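Local coordinates for protein 2-oxoglutarate-dependent dioxygenase DAO (Oryza sativa subsp. indica, PDB 6KUN) that probably catalyses the iron- and 2-oxoglutarate-dependent oxidation of the plant hormone indole-3-acetic acid to inactive 2-oxoindole-3-acetic acid, at residues L182-D185 / G190-V193. Sequence-based numbering, arbitrary orientation.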
ATOM      1  N   LEU B 182      -2.997   3.652  15.602  1.00 17.40           N
ATOM      2  CA  LEU B 182      -1.762   3.342  14.889  1.00 17.53           C
ATOM      3  C   LEU B 182      -2.077   3.041  13.425  1.00 17.35           C
ATOM      4  O   LEU B 182      -3.062   2.361  13.120  1.00 15.28           O
ATOM      5  CB  LEU B 182      -1.063   2.108  15.515  1.00 24.42           C
ATOM      6  CG  LEU B 182      -0.735   2.062  17.002  1.00 70.45           C
ATOM      7  CD1 LEU B 182      -0.269   0.652  17.366  1.00 90.11           C
ATOM      8  CD2 LEU B 182       0.318   3.076  17.367  1.00 91.12           C
ATOM      9  N   GLN B 183      -1.189   3.493  12.543  1.00 16.65           N
ATOM     10  CA  GLN B 183      -1.182   3.092  11.141  1.00 18.41           C
ATOM     11  C   GLN B 183       0.146   2.392  10.850  1.00 21.12           C
ATOM     12  O   GLN B 183       1.188   3.040  10.752  1.00 20.25           O
ATOM     13  CB  GLN B 183      -1.354   4.307  10.230  1.00 25.31           C
ATOM     14  CG  GLN B 183      -1.196   4.000   8.750  1.00 46.37           C
ATOM     15  CD  GLN B 183      -2.458   4.284   7.959  1.00 53.43           C
ATOM     16  OE1 GLN B 183      -2.577   5.322   7.310  1.00 30.69           O
ATOM     17  NE2 GLN B 183      -3.408   3.357   8.009  1.00 59.44           N
ATOM     18  N   GLU B 184       0.105   1.067  10.728  1.00 31.71           N
ATOM     19  CA  GLU B 184       1.314   0.258  10.619  1.00 39.46           C
ATOM     20  C   GLU B 184       1.741   0.168   9.160  1.00 33.46           C
ATOM     21  O   GLU B 184       0.963   0.404   8.240  1.00 24.06           O
ATOM     22  CB  GLU B 184       1.072  -1.146  11.203  1.00 64.49           C
ATOM     23  CG  GLU B 184       2.312  -2.049  11.300  1.00 81.74           C
ATOM     24  CD  GLU B 184       2.014  -3.361  12.018  1.00 88.41           C
ATOM     25  OE1 GLU B 184       0.843  -3.575  12.397  1.00 81.98           O
ATOM     26  OE2 GLU B 184       2.943  -4.173  12.207  1.00 93.82           O
ATOM     27  N   ASP B 185       3.007  -0.150   8.961  1.00 51.33           N
ATOM     28  CA  ASP B 185       3.529  -0.354   7.618  1.00 47.21           C
ATOM     29  C   ASP B 185       2.830  -1.536   6.979  1.00 39.52           C
ATOM     30  O   ASP B 185       2.838  -2.623   7.549  1.00 35.64           O
ATOM     31  CB  ASP B 185       5.028  -0.610   7.692  1.00 55.71           C
ATOM     32  CG  ASP B 185       5.724  -0.259   6.419  1.00 55.74           C
ATOM     33  OD1 ASP B 185       5.113  -0.450   5.341  1.00 52.67           O
ATOM     34  OD2 ASP B 185       6.876   0.227   6.514  1.00 48.58           O
ATOM     35  N   GLY B 190       5.054  -6.935  12.468  1.00 31.28           N
ATOM     36  CA  GLY B 190       5.850  -7.011  13.671  1.00 42.56           C
ATOM     37  C   GLY B 190       5.104  -6.688  14.949  1.00 40.40           C
ATOM     38  O   GLY B 190       5.548  -7.118  16.020  1.00 36.48           O
ATOM     39  N   LEU B 191       4.010  -5.926  14.883  1.00 29.74           N
ATOM     40  CA  LEU B 191       3.278  -5.595  16.101  1.00 28.10           C
ATOM     41  C   LEU B 191       2.639  -6.854  16.656  1.00 28.18           C
ATOM     42  O   LEU B 191       2.024  -7.636  15.924  1.00 29.78           O
ATOM     43  CB  LEU B 191       2.206  -4.534  15.849  1.00 37.73           C
ATOM     44  CG  LEU B 191       1.392  -4.120  17.082  1.00 33.73           C
ATOM     45  CD1 LEU B 191       2.172  -3.454  18.200  1.00 31.61           C
ATOM     46  CD2 LEU B 191       0.248  -3.209  16.657  1.00 36.98           C
ATOM     47  N   GLU B 192       2.782  -7.043  17.963  1.00 24.46           N
ATOM     48  CA  GLU B 192       2.201  -8.188  18.644  1.00 22.67           C
ATOM     49  C   GLU B 192       1.579  -7.668  19.935  1.00 18.35           C
ATOM     50  O   GLU B 192       2.114  -6.743  20.568  1.00 23.35           O
ATOM     51  CB  GLU B 192       3.273  -9.240  18.936  1.00 24.90           C
ATOM     52  CG  GLU B 192       3.925  -9.879  17.685  1.00 33.37           C
ATOM     53  CD  GLU B 192       4.934 -10.950  18.068  1.00 41.85           C
ATOM     54  OE1 GLU B 192       5.283 -11.030  19.266  1.00 42.23           O
ATOM     55  OE2 GLU B 192       5.377 -11.711  17.177  1.00 48.63           O
ATOM     56  N   VAL B 193       0.447  -8.225  20.288  1.00 24.78           N
ATOM     57  CA  VAL B 193      -0.232  -7.876  21.535  1.00 23.82           C
ATOM     58  C   VAL B 193      -0.415  -9.130  22.381  1.00 23.92           C
ATOM     59  O   VAL B 193      -0.618 -10.235  21.870  1.00 26.26           O
ATOM     60  CB  VAL B 193      -1.601  -7.215  21.271  1.00 22.85           C
ATOM     61  CG1 VAL B 193      -1.417  -5.933  20.441  1.00 27.02           C
ATOM     62  CG2 VAL B 193      -2.497  -8.200  20.568  1.00 26.77           C
TER
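Glu184 reaches across to the start of strand 191-194, where the N-H of Leu191 points at its carboxylate: Leu191 N to Glu184 OE2 is 3.4 Å with an N-H...O angle of 164°, a straight but long and therefore weak hydrogen bond. Gly190 N also lies 3.5 Å from Glu184 OE2, yet its angle is too poor for a bond. The reach comes from a fully stretched side chain, CG anti to the backbone N (chi1 -173°) and the chain extended beyond CG. Both carboxylate oxygens lie near Leu191 CB, Glu184 OE2 at 3.7 Å, and the two side chains lie at a slant to each other. Gly190 has a positive phi of 109°, where a CB would collide with the preceding carbonyl oxygen, so the backbone angles themselves favour glycine.

Beside this polar contact, Leu182 and Leu191 meet through one methyl each, Leu182 CD1 to Leu191 CD2 at 4.0 Å, their side chains crossing at about a right angle. With CG anti to the backbone N, the Leu191 side chain runs out so that its CD2 methyl meets Leu182. The nearest CA pair, Glu184 and Leu191, is 8.3 Å apart, so side chains from the end of strand 179-183 and the loop just after it span the gap to strand 191-194, in the opposed sheet of the jelly-roll core. Leu182 touches the bound 2-oxoglutarate, and Leu191 packs on His232, a predicted iron ligand.

Glu184 OE2 also makes a long, weak ion pair with Arg242, which lines the 2-oxoglutarate pocket. An alanine in place of Glu184 would remove the carboxylate and probably leave the Leu191 N-H without this acceptor and Arg242 without this nearby negative charge. The contact thus combines apolar packing beside the cosubstrate with a carboxylate shared between two weak partners, consistent with a modest electrostatic link to Arg242.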